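Local coordinates for protein saframycin Mx1 synthetase B (Legionella pneumophila subsp. pneumophila, PDB 3KXW) that is a fatty acid AMP ligase by name, of the ANL clan, and binds 5'-O-[(S)-(dodecanoyloxy)(hydroxy)phosphoryl]adenosine in a ligand pocket, at residues Ala261-Ser266 against Trp291-Asn296; Asp207-Phe212 against Gly233-Ile238. One frame throughout, in Å; residues are numbered along the deposited sequence.

Overall arrangement
Both contacts pair two parallel strands of a beta-alpha-beta unit, and both are largely buried. Contact 2 comes first along the chain and lies farther from the chain's centre, about 20 Å against 15 Å for contact 1; the two centres are 11 Å apart. Strands 210-213 and 263-266 abut, and Ser264 OG meets Phe212 O at 2.8 Å, so the two pairs run on into each other. Their chemistry differs with position. In contact 1 an indole and a phenyl ring close on strand 263-266, and the phenyl meets the ligand; contact 2 relies on branched aliphatic groups, Ile211 coming within about 4 Å of bound 1ZZ, and two waters bridge its end, where Asp207 is exposed.

Contact 1: residues Ala261-Ser266 against Trp291-Asn296; sequences ATISGS and WVTAFN. With 1ZZ (5'-O-[(S)-(dodecanoyloxy)(hydroxy)phosphoryl]adenosine), chain B.
The phenyl ring of Phe295 lies flat over Gly265, whose CA stands 3.4 Å from the ring centroid and only 8° off the ring normal, a CH-pi contact over the centre of the face. The opposite face meets the dodecanoyl chain of the ligand, with Phe295 CE1 3.5 Å from 1ZZ C2, so the ring is a layer between backbone and ligand tail. Its CG sits between the backbone N and the carbonyl carbon (chi1 65°), which folds the ring back over the neighbouring strand. Ile263 CG2 touches the ring edge at CD1 (4.1 Å), the two side chains crossing nearly at right angles.

At Ser264 O two donors converge from opposite faces of the carbonyl plane: Phe295 N, and the indole NE1 of Trp291 at 3.1 Å. The oxygen is almost in the indole plane, although NE1 itself stands above the carbonyl plane. With CG anti to the backbone N (chi1 -169°), the indole reaches forward alongside the strand that follows it to this oxygen, while Ala294 CB packs on one ring face.

Phe295 and Ser264 belong to a parallel strand pair of a beta-alpha-beta unit, 263-266 and 293-296 joined through helix 269-277, with Trp291 just ahead of the second strand, in the AMP-binding region of an ANL-family enzyme. Ser264 N donates to Thr293 O, and Ser266 N to Phe295 O at 3.2 Å. Thr262 O takes a bond from Thr293 N at 3.1 Å and a weak, bent one from Val292 N.

Farther out, Trp252 and Phe318 meet the Trp291 indole edge-to-face, and Tyr271 OH is bonded to Phe295 O. Ser264 OG turns from the pair to Phe212 O and Trp252 NE1, and Asn296 ND2 is bonded to Asn268 OD1.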
ATOM      1  N   ALA A 261     -18.583   8.025  -5.262  1.00 14.70           N
ATOM      2  CA  ALA A 261     -17.759   6.838  -5.353  1.00 13.45           C
ATOM      3  C   ALA A 261     -18.448   5.683  -4.650  1.00 13.72           C
ATOM      4  O   ALA A 261     -19.126   5.859  -3.618  1.00 13.54           O
ATOM      5  CB  ALA A 261     -16.342   7.097  -4.735  1.00 13.23           C
ATOM      6  N   THR A 262     -18.280   4.490  -5.207  1.00 12.49           N
ATOM      7  CA  THR A 262     -18.912   3.297  -4.666  1.00 13.47           C
ATOM      8  C   THR A 262     -17.890   2.386  -3.981  1.00 13.01           C
ATOM      9  O   THR A 262     -18.215   1.630  -3.040  1.00 13.12           O
ATOM     10  CB  THR A 262     -19.682   2.494  -5.780  1.00 15.07           C
ATOM     11  OG1 THR A 262     -18.758   1.955  -6.727  1.00 13.23           O
ATOM     12  CG2 THR A 262     -20.645   3.409  -6.533  1.00 14.46           C
ATOM     13  N   ILE A 263     -16.657   2.447  -4.465  1.00 11.55           N
ATOM     14  CA  ILE A 263     -15.576   1.654  -3.888  1.00 12.86           C
ATOM     15  C   ILE A 263     -14.399   2.552  -3.538  1.00 11.62           C
ATOM     16  O   ILE A 263     -13.967   3.336  -4.358  1.00 13.44           O
ATOM     17  CB  ILE A 263     -15.104   0.582  -4.871  1.00 12.22           C
ATOM     18  CG1 ILE A 263     -16.291  -0.298  -5.286  1.00 13.31           C
ATOM     19  CG2 ILE A 263     -14.028  -0.279  -4.232  1.00 14.80           C
ATOM     20  CD1 ILE A 263     -15.868  -1.421  -6.262  1.00 15.33           C
ATOM     21  N   SER A 264     -13.932   2.476  -2.298  1.00 13.24           N
ATOM     22  CA  SER A 264     -12.743   3.219  -1.889  1.00 12.86           C
ATOM     23  C   SER A 264     -12.256   2.525  -0.647  1.00 12.87           C
ATOM     24  O   SER A 264     -13.040   1.882   0.060  1.00 11.61           O
ATOM     25  CB  SER A 264     -13.093   4.700  -1.629  1.00 12.60           C
ATOM     26  OG  SER A 264     -11.951   5.521  -1.495  1.00 13.39           O
ATOM     27  N   GLY A 265     -10.950   2.559  -0.394  1.00 12.28           N
ATOM     28  CA  GLY A 265     -10.453   1.929   0.814  1.00 12.23           C
ATOM     29  C   GLY A 265      -8.987   2.234   1.074  1.00 12.53           C
ATOM     30  O   GLY A 265      -8.423   3.109   0.441  1.00 13.02           O
ATOM     31  N   SER A 266      -8.373   1.477   1.983  1.00 12.44           N
ATOM     32  CA  SER A 266      -7.075   1.847   2.528  1.00 12.20           C
ATOM     33  C   SER A 266      -6.627   0.803   3.533  1.00 12.50           C
ATOM     34  O   SER A 266      -7.397  -0.072   3.910  1.00 11.58           O
ATOM     35  CB  SER A 266      -7.201   3.179   3.283  1.00 11.12           C
ATOM     36  OG  SER A 266      -8.087   3.043   4.404  1.00 11.94           O
ATOM     37  N   TRP A 291     -21.181   4.859  -0.992  1.00 15.02           N
ATOM     38  CA  TRP A 291     -19.957   4.123  -0.661  1.00 14.77           C
ATOM     39  C   TRP A 291     -20.305   2.732  -0.117  1.00 14.73           C
ATOM     40  O   TRP A 291     -20.482   2.556   1.083  1.00 17.81           O
ATOM     41  CB  TRP A 291     -19.145   4.944   0.359  1.00 13.37           C
ATOM     42  CG  TRP A 291     -17.730   4.467   0.608  1.00 13.59           C
ATOM     43  CD1 TRP A 291     -17.032   3.520  -0.096  1.00 12.95           C
ATOM     44  CD2 TRP A 291     -16.840   4.949   1.620  1.00 12.82           C
ATOM     45  NE1 TRP A 291     -15.763   3.375   0.442  1.00 12.07           N
ATOM     46  CE2 TRP A 291     -15.626   4.243   1.489  1.00 13.34           C
ATOM     47  CE3 TRP A 291     -16.960   5.902   2.636  1.00 13.75           C
ATOM     48  CZ2 TRP A 291     -14.532   4.474   2.332  1.00 12.68           C
ATOM     49  CZ3 TRP A 291     -15.883   6.124   3.472  1.00 13.29           C
ATOM     50  CH2 TRP A 291     -14.682   5.422   3.313  1.00 13.17           C
ATOM     51  N   VAL A 292     -20.436   1.753  -1.008  1.00 13.44           N
ATOM     52  CA  VAL A 292     -20.919   0.427  -0.612  1.00 15.08           C
ATOM     53  C   VAL A 292     -19.832  -0.588  -0.298  1.00 15.97           C
ATOM     54  O   VAL A 292     -20.117  -1.604   0.322  1.00 15.72           O
ATOM     55  CB  VAL A 292     -21.894  -0.181  -1.659  1.00 18.77           C
ATOM     56  CG1 VAL A 292     -23.091   0.728  -1.855  1.00 18.72           C
ATOM     57  CG2 VAL A 292     -21.174  -0.479  -2.993  1.00 17.06           C
ATOM     58  N   THR A 293     -18.595  -0.298  -0.707  1.00 14.11           N
ATOM     59  CA  THR A 293     -17.457  -1.158  -0.389  1.00 14.10           C
ATOM     60  C   THR A 293     -16.302  -0.302   0.103  1.00 13.53           C
ATOM     61  O   THR A 293     -15.651   0.399  -0.682  1.00 12.90           O
ATOM     62  CB  THR A 293     -16.981  -1.955  -1.597  1.00 15.93           C
ATOM     63  OG1 THR A 293     -18.064  -2.734  -2.097  1.00 18.13           O
ATOM     64  CG2 THR A 293     -15.824  -2.892  -1.205  1.00 16.39           C
ATOM     65  N   ALA A 294     -16.078  -0.345   1.405  1.00 11.77           N
ATOM     66  CA  ALA A 294     -14.986   0.404   2.038  1.00 12.74           C
ATOM     67  C   ALA A 294     -13.950  -0.635   2.408  1.00 13.39           C
ATOM     68  O   ALA A 294     -14.031  -1.246   3.496  1.00 12.95           O
ATOM     69  CB  ALA A 294     -15.487   1.120   3.279  1.00 13.50           C
ATOM     70  N   PHE A 295     -12.999  -0.893   1.504  1.00 11.30           N
ATOM     71  CA  PHE A 295     -12.106  -2.028   1.753  1.00 12.36           C
ATOM     72  C   PHE A 295     -11.018  -1.679   2.762  1.00 11.09           C
ATOM     73  O   PHE A 295     -10.646  -0.512   2.919  1.00 12.25           O
ATOM     74  CB  PHE A 295     -11.547  -2.634   0.459  1.00 11.64           C
ATOM     75  CG  PHE A 295     -10.654  -1.698  -0.309  1.00 13.65           C
ATOM     76  CD1 PHE A 295     -11.161  -0.921  -1.344  1.00 13.18           C
ATOM     77  CD2 PHE A 295      -9.304  -1.619   0.000  1.00 11.94           C
ATOM     78  CE1 PHE A 295     -10.329  -0.050  -2.051  1.00 13.63           C
ATOM     79  CE2 PHE A 295      -8.469  -0.756  -0.701  1.00 14.38           C
ATOM     80  CZ  PHE A 295      -8.968   0.023  -1.714  1.00 12.30           C
ATOM     81  N   ASN A 296     -10.578  -2.696   3.490  1.00 10.88           N
ATOM     82  CA  ASN A 296      -9.629  -2.524   4.560  1.00 13.25           C
ATOM     83  C   ASN A 296      -8.639  -3.672   4.457  1.00 13.20           C
ATOM     84  O   ASN A 296      -8.958  -4.806   4.819  1.00 13.79           O
ATOM     85  CB  ASN A 296     -10.368  -2.567   5.902  1.00 13.82           C
ATOM     86  CG  ASN A 296      -9.477  -2.241   7.073  1.00 14.02           C
ATOM     87  OD1 ASN A 296      -8.254  -2.185   6.947  1.00 14.38           O
ATOM     88  ND2 ASN A 296     -10.086  -2.055   8.241  1.00 14.17           N
TER
HETATM   89  P   1ZZ B 589       2.352  -5.838   0.294  1.00 27.29           P
HETATM   90  C1  1ZZ B 589     -10.344  -2.033  -5.898  1.00 19.84           C
HETATM   91  N1  1ZZ B 589      -1.335  -7.801   5.179  1.00 20.73           N
HETATM   92  O1  1ZZ B 589      -0.640  -5.101   1.354  1.00 26.48           O
HETATM   93  C2  1ZZ B 589      -9.489  -2.269  -4.646  1.00 15.74           C
HETATM   94  N2  1ZZ B 589      -3.376  -7.696   4.271  1.00 16.13           N
HETATM   95  O2  1ZZ B 589       0.847  -5.629  -0.382  1.00 30.34           O
HETATM   96  C3  1ZZ B 589      -9.150  -3.753  -4.453  1.00 16.89           C
HETATM   97  N3  1ZZ B 589      -2.064  -8.491   7.602  1.00 19.79           N
HETATM   98  O3  1ZZ B 589       3.113  -6.756  -0.528  1.00 24.51           O
HETATM   99  C4  1ZZ B 589      -7.967  -3.920  -3.488  1.00 16.04           C
HETATM  100  N4  1ZZ B 589      -4.461  -8.656   7.785  1.00 18.51           N
HETATM  101  O4  1ZZ B 589       3.072  -4.394   0.359  1.00 35.96           O
HETATM  102  C5  1ZZ B 589      -7.863  -5.342  -2.909  1.00 16.60           C
HETATM  103  N5  1ZZ B 589      -5.962  -8.366   6.019  1.00 15.58           N
HETATM  104  O5  1ZZ B 589       2.238  -6.398   1.861  1.00 25.13           O
HETATM  105  C6  1ZZ B 589      -6.733  -5.356  -1.871  1.00 17.21           C
HETATM  106  O6  1ZZ B 589       0.809  -6.965   4.251  1.00 23.97           O
HETATM  107  C7  1ZZ B 589      -6.445  -6.584  -0.971  1.00 15.61           C
HETATM  108  O7  1ZZ B 589       1.564  -9.220   5.928  1.00 23.57           O
HETATM  109  C8  1ZZ B 589      -5.387  -6.474   0.145  1.00 15.64           C
HETATM  110  O8  1ZZ B 589       2.006 -10.129   3.667  1.00 20.22           O
HETATM  111  C9  1ZZ B 589      -3.992  -6.700  -0.461  1.00 17.50           C
HETATM  112  C10 1ZZ B 589      -2.850  -5.965   0.281  1.00 18.02           C
HETATM  113  C11 1ZZ B 589      -1.568  -6.056  -0.595  1.00 20.47           C
HETATM  114  C12 1ZZ B 589      -0.336  -5.990   0.328  1.00 25.25           C
HETATM  115  C13 1ZZ B 589       1.496  -7.560   2.166  1.00 26.53           C
HETATM  116  C14 1ZZ B 589       1.527  -7.793   3.544  1.00 23.64           C
HETATM  117  C15 1ZZ B 589       1.046  -9.238   3.937  1.00 20.57           C
HETATM  118  C16 1ZZ B 589       0.714  -9.148   5.212  1.00 24.15           C
HETATM  119  C17 1ZZ B 589       0.057  -7.854   5.217  1.00 22.07           C
HETATM  120  C18 1ZZ B 589      -2.135  -7.544   3.993  1.00 19.13           C
HETATM  121  C19 1ZZ B 589      -3.455  -8.035   5.724  1.00 18.63           C
HETATM  122  C20 1ZZ B 589      -2.258  -8.140   6.222  1.00 18.59           C
HETATM  123  C21 1ZZ B 589      -3.106  -8.697   8.370  1.00 18.74           C
HETATM  124  C22 1ZZ B 589      -4.644  -8.365   6.602  1.00 17.34           C

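Contact 2: residues Asp207-Phe212 against Gly233-Ile238; sequences DETIIF and GGIQAI
Ile211 exchanges two backbone hydrogen bonds with 236-238, the parallel pairing of a beta-alpha-beta unit whose connecting helix, 220-233, ends in a Schellman motif with Gly234 at positive phi. Ile211 N donates to Gln236 O at 3.0 Å (169°), and Ile238 N donates to Ile211 O at 2.8 Å (166°); both are nearly straight. Ala237 bonds on its far side to Ser29 and Thr31 of strand 28-34, which places strand 236-239 inside its sheet.

On the face carrying Ile210, Phe212 and Ile238, the last two meet at about a right angle, CG2 of Ile238 lying 3.7 Å from CD1 of Phe212, and Ile210 CG2 reaches Ile238 CG1. Near the start of the pairing, a chi1 of -67° sets Ile235 CG2 anti to the backbone N, where it rests against Thr209 CG2 at 3.7 Å; Ile211 CG1 lies near this methyl.

Water replaces direct bonding there: one molecule donates to Thr209 O and accepts from Gln236 N at 2.9 Å, while another links Asp207 O and Gly234 O weakly. Ile238 O also makes a CA-H...O contact with Phe212 CA, 3.1 Å away, and lies over one face of the Phe212 ring, 3.2 Å from CD1.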
ATOM      1  N   ASP A 207     -21.317  -1.291 -14.003  1.00 27.77           N
ATOM      2  CA  ASP A 207     -21.131  -0.008 -14.682  1.00 29.81           C
ATOM      3  C   ASP A 207     -21.727   1.185 -13.921  1.00 27.47           C
ATOM      4  O   ASP A 207     -21.777   2.306 -14.421  1.00 31.46           O
ATOM      5  CB  ASP A 207     -21.568  -0.087 -16.160  1.00 35.49           C
ATOM      6  CG  ASP A 207     -23.007  -0.459 -16.310  1.00 37.83           C
ATOM      7  OD1 ASP A 207     -23.747  -0.202 -15.340  1.00 35.43           O
ATOM      8  OD2 ASP A 207     -23.404  -1.003 -17.376  1.00 38.76           O
ATOM      9  N   GLU A 208     -22.152   0.953 -12.688  1.00 26.50           N
ATOM     10  CA  GLU A 208     -22.384   2.058 -11.772  1.00 24.10           C
ATOM     11  C   GLU A 208     -21.101   2.341 -10.958  1.00 21.68           C
ATOM     12  O   GLU A 208     -20.975   3.387 -10.314  1.00 18.47           O
ATOM     13  CB  GLU A 208     -23.533   1.698 -10.842  1.00 26.84           C
ATOM     14  CG  GLU A 208     -24.152   2.859 -10.112  1.00 28.97           C
ATOM     15  CD  GLU A 208     -25.343   2.418  -9.269  1.00 31.37           C
ATOM     16  OE1 GLU A 208     -26.139   1.552  -9.743  1.00 31.40           O
ATOM     17  OE2 GLU A 208     -25.469   2.926  -8.136  1.00 31.62           O
ATOM     18  N   THR A 209     -20.152   1.412 -10.997  1.00 17.59           N
ATOM     19  CA  THR A 209     -19.006   1.480 -10.079  1.00 17.86           C
ATOM     20  C   THR A 209     -18.162   2.720 -10.324  1.00 16.23           C
ATOM     21  O   THR A 209     -17.854   3.052 -11.474  1.00 17.08           O
ATOM     22  CB  THR A 209     -18.098   0.241 -10.218  1.00 17.65           C
ATOM     23  OG1 THR A 209     -18.840  -0.943  -9.879  1.00 18.64           O
ATOM     24  CG2 THR A 209     -16.869   0.369  -9.316  1.00 16.26           C
ATOM     25  N   ILE A 210     -17.789   3.411  -9.252  1.00 14.63           N
ATOM     26  CA  ILE A 210     -16.817   4.487  -9.348  1.00 13.81           C
ATOM     27  C   ILE A 210     -15.787   4.301  -8.236  1.00 14.47           C
ATOM     28  O   ILE A 210     -16.128   4.168  -7.073  1.00 12.59           O
ATOM     29  CB  ILE A 210     -17.490   5.862  -9.243  1.00 15.35           C
ATOM     30  CG1 ILE A 210     -18.416   6.062 -10.461  1.00 15.81           C
ATOM     31  CG2 ILE A 210     -16.445   6.983  -9.162  1.00 14.66           C
ATOM     32  CD1 ILE A 210     -19.102   7.408 -10.485  1.00 17.27           C
ATOM     33  N   ILE A 211     -14.515   4.269  -8.592  1.00 14.77           N
ATOM     34  CA  ILE A 211     -13.522   4.075  -7.554  1.00 13.06           C
ATOM     35  C   ILE A 211     -12.881   5.394  -7.165  1.00 14.82           C
ATOM     36  O   ILE A 211     -12.511   6.187  -8.033  1.00 16.81           O
ATOM     37  CB  ILE A 211     -12.446   3.071  -8.013  1.00 15.16           C
ATOM     38  CG1 ILE A 211     -13.092   1.702  -8.296  1.00 15.76           C
ATOM     39  CG2 ILE A 211     -11.311   2.996  -6.991  1.00 17.54           C
ATOM     40  CD1 ILE A 211     -12.110   0.659  -8.866  1.00 20.08           C
ATOM     41  N   PHE A 212     -12.754   5.649  -5.871  1.00 12.97           N
ATOM     42  CA  PHE A 212     -11.941   6.784  -5.442  1.00 12.88           C
ATOM     43  C   PHE A 212     -10.690   6.267  -4.736  1.00 13.37           C
ATOM     44  O   PHE A 212     -10.760   5.292  -3.989  1.00 12.98           O
ATOM     45  CB  PHE A 212     -12.700   7.753  -4.528  1.00 12.54           C
ATOM     46  CG  PHE A 212     -11.899   8.954  -4.198  1.00 13.52           C
ATOM     47  CD1 PHE A 212     -11.933  10.066  -5.038  1.00 13.51           C
ATOM     48  CD2 PHE A 212     -10.984   8.937  -3.145  1.00 13.19           C
ATOM     49  CE1 PHE A 212     -11.128  11.164  -4.777  1.00 14.96           C
ATOM     50  CE2 PHE A 212     -10.179  10.028  -2.898  1.00 14.01           C
ATOM     51  CZ  PHE A 212     -10.244  11.150  -3.716  1.00 15.15           C
ATOM     52  N   GLY A 233     -11.502  -2.676 -16.351  1.00 13.13           N
ATOM     53  CA  GLY A 233     -12.936  -2.931 -16.289  1.00 15.66           C
ATOM     54  C   GLY A 233     -13.855  -1.851 -16.868  1.00 16.08           C
ATOM     55  O   GLY A 233     -15.076  -1.981 -16.802  1.00 16.22           O
ATOM     56  N   GLY A 234     -13.293  -0.780 -17.420  1.00 14.26           N
ATOM     57  CA  GLY A 234     -14.120   0.263 -18.023  1.00 16.34           C
ATOM     58  C   GLY A 234     -14.765   1.217 -17.026  1.00 17.00           C
ATOM     59  O   GLY A 234     -15.820   1.809 -17.289  1.00 17.15           O
ATOM     60  N   ILE A 235     -14.118   1.372 -15.876  1.00 15.27           N
ATOM     61  CA  ILE A 235     -14.706   2.034 -14.715  1.00 15.56           C
ATOM     62  C   ILE A 235     -13.909   3.255 -14.346  1.00 15.09           C
ATOM     63  O   ILE A 235     -12.672   3.226 -14.396  1.00 14.10           O
ATOM     64  CB  ILE A 235     -14.617   1.111 -13.475  1.00 16.57           C
ATOM     65  CG1 ILE A 235     -15.498  -0.121 -13.650  1.00 20.87           C
ATOM     66  CG2 ILE A 235     -14.973   1.877 -12.174  1.00 18.39           C
ATOM     67  CD1 ILE A 235     -16.866   0.181 -14.090  1.00 20.08           C
ATOM     68  N   GLN A 236     -14.578   4.320 -13.928  1.00 14.20           N
ATOM     69  CA  GLN A 236     -13.841   5.540 -13.566  1.00 15.24           C
ATOM     70  C   GLN A 236     -12.959   5.361 -12.327  1.00 15.87           C
ATOM     71  O   GLN A 236     -13.385   4.758 -11.334  1.00 14.21           O
ATOM     72  CB  GLN A 236     -14.794   6.703 -13.320  1.00 15.98           C
ATOM     73  CG  GLN A 236     -15.386   7.335 -14.569  1.00 15.99           C
ATOM     74  CD  GLN A 236     -16.052   8.652 -14.245  1.00 20.86           C
ATOM     75  OE1 GLN A 236     -17.279   8.736 -14.113  1.00 21.57           O
ATOM     76  NE2 GLN A 236     -15.246   9.688 -14.115  1.00 17.44           N
ATOM     77  N   ALA A 237     -11.732   5.885 -12.395  1.00 14.55           N
ATOM     78  CA  ALA A 237     -10.851   5.971 -11.234  1.00 14.71           C
ATOM     79  C   ALA A 237     -10.701   7.453 -10.906  1.00 15.03           C
ATOM     80  O   ALA A 237     -10.289   8.245 -11.767  1.00 18.24           O
ATOM     81  CB  ALA A 237      -9.474   5.340 -11.553  1.00 14.40           C
ATOM     82  N   ILE A 238     -11.075   7.852  -9.694  1.00 13.20           N
ATOM     83  CA  ILE A 238     -10.930   9.252  -9.299  1.00 13.96           C
ATOM     84  C   ILE A 238      -9.917   9.320  -8.180  1.00 14.25           C
ATOM     85  O   ILE A 238     -10.056   8.595  -7.194  1.00 15.33           O
ATOM     86  CB  ILE A 238     -12.273   9.849  -8.752  1.00 14.63           C
ATOM     87  CG1 ILE A 238     -13.435   9.533  -9.697  1.00 18.57           C
ATOM     88  CG2 ILE A 238     -12.113  11.365  -8.465  1.00 14.87           C
ATOM     89  CD1 ILE A 238     -13.407  10.245 -10.949  1.00 20.54           C
TER
HETATM   90  O   HOH W   1     -18.764   2.642 -15.986  1.00 26.84           O
HETATM   91  O   HOH W   2     -17.481   4.256 -13.854  1.00 16.63           O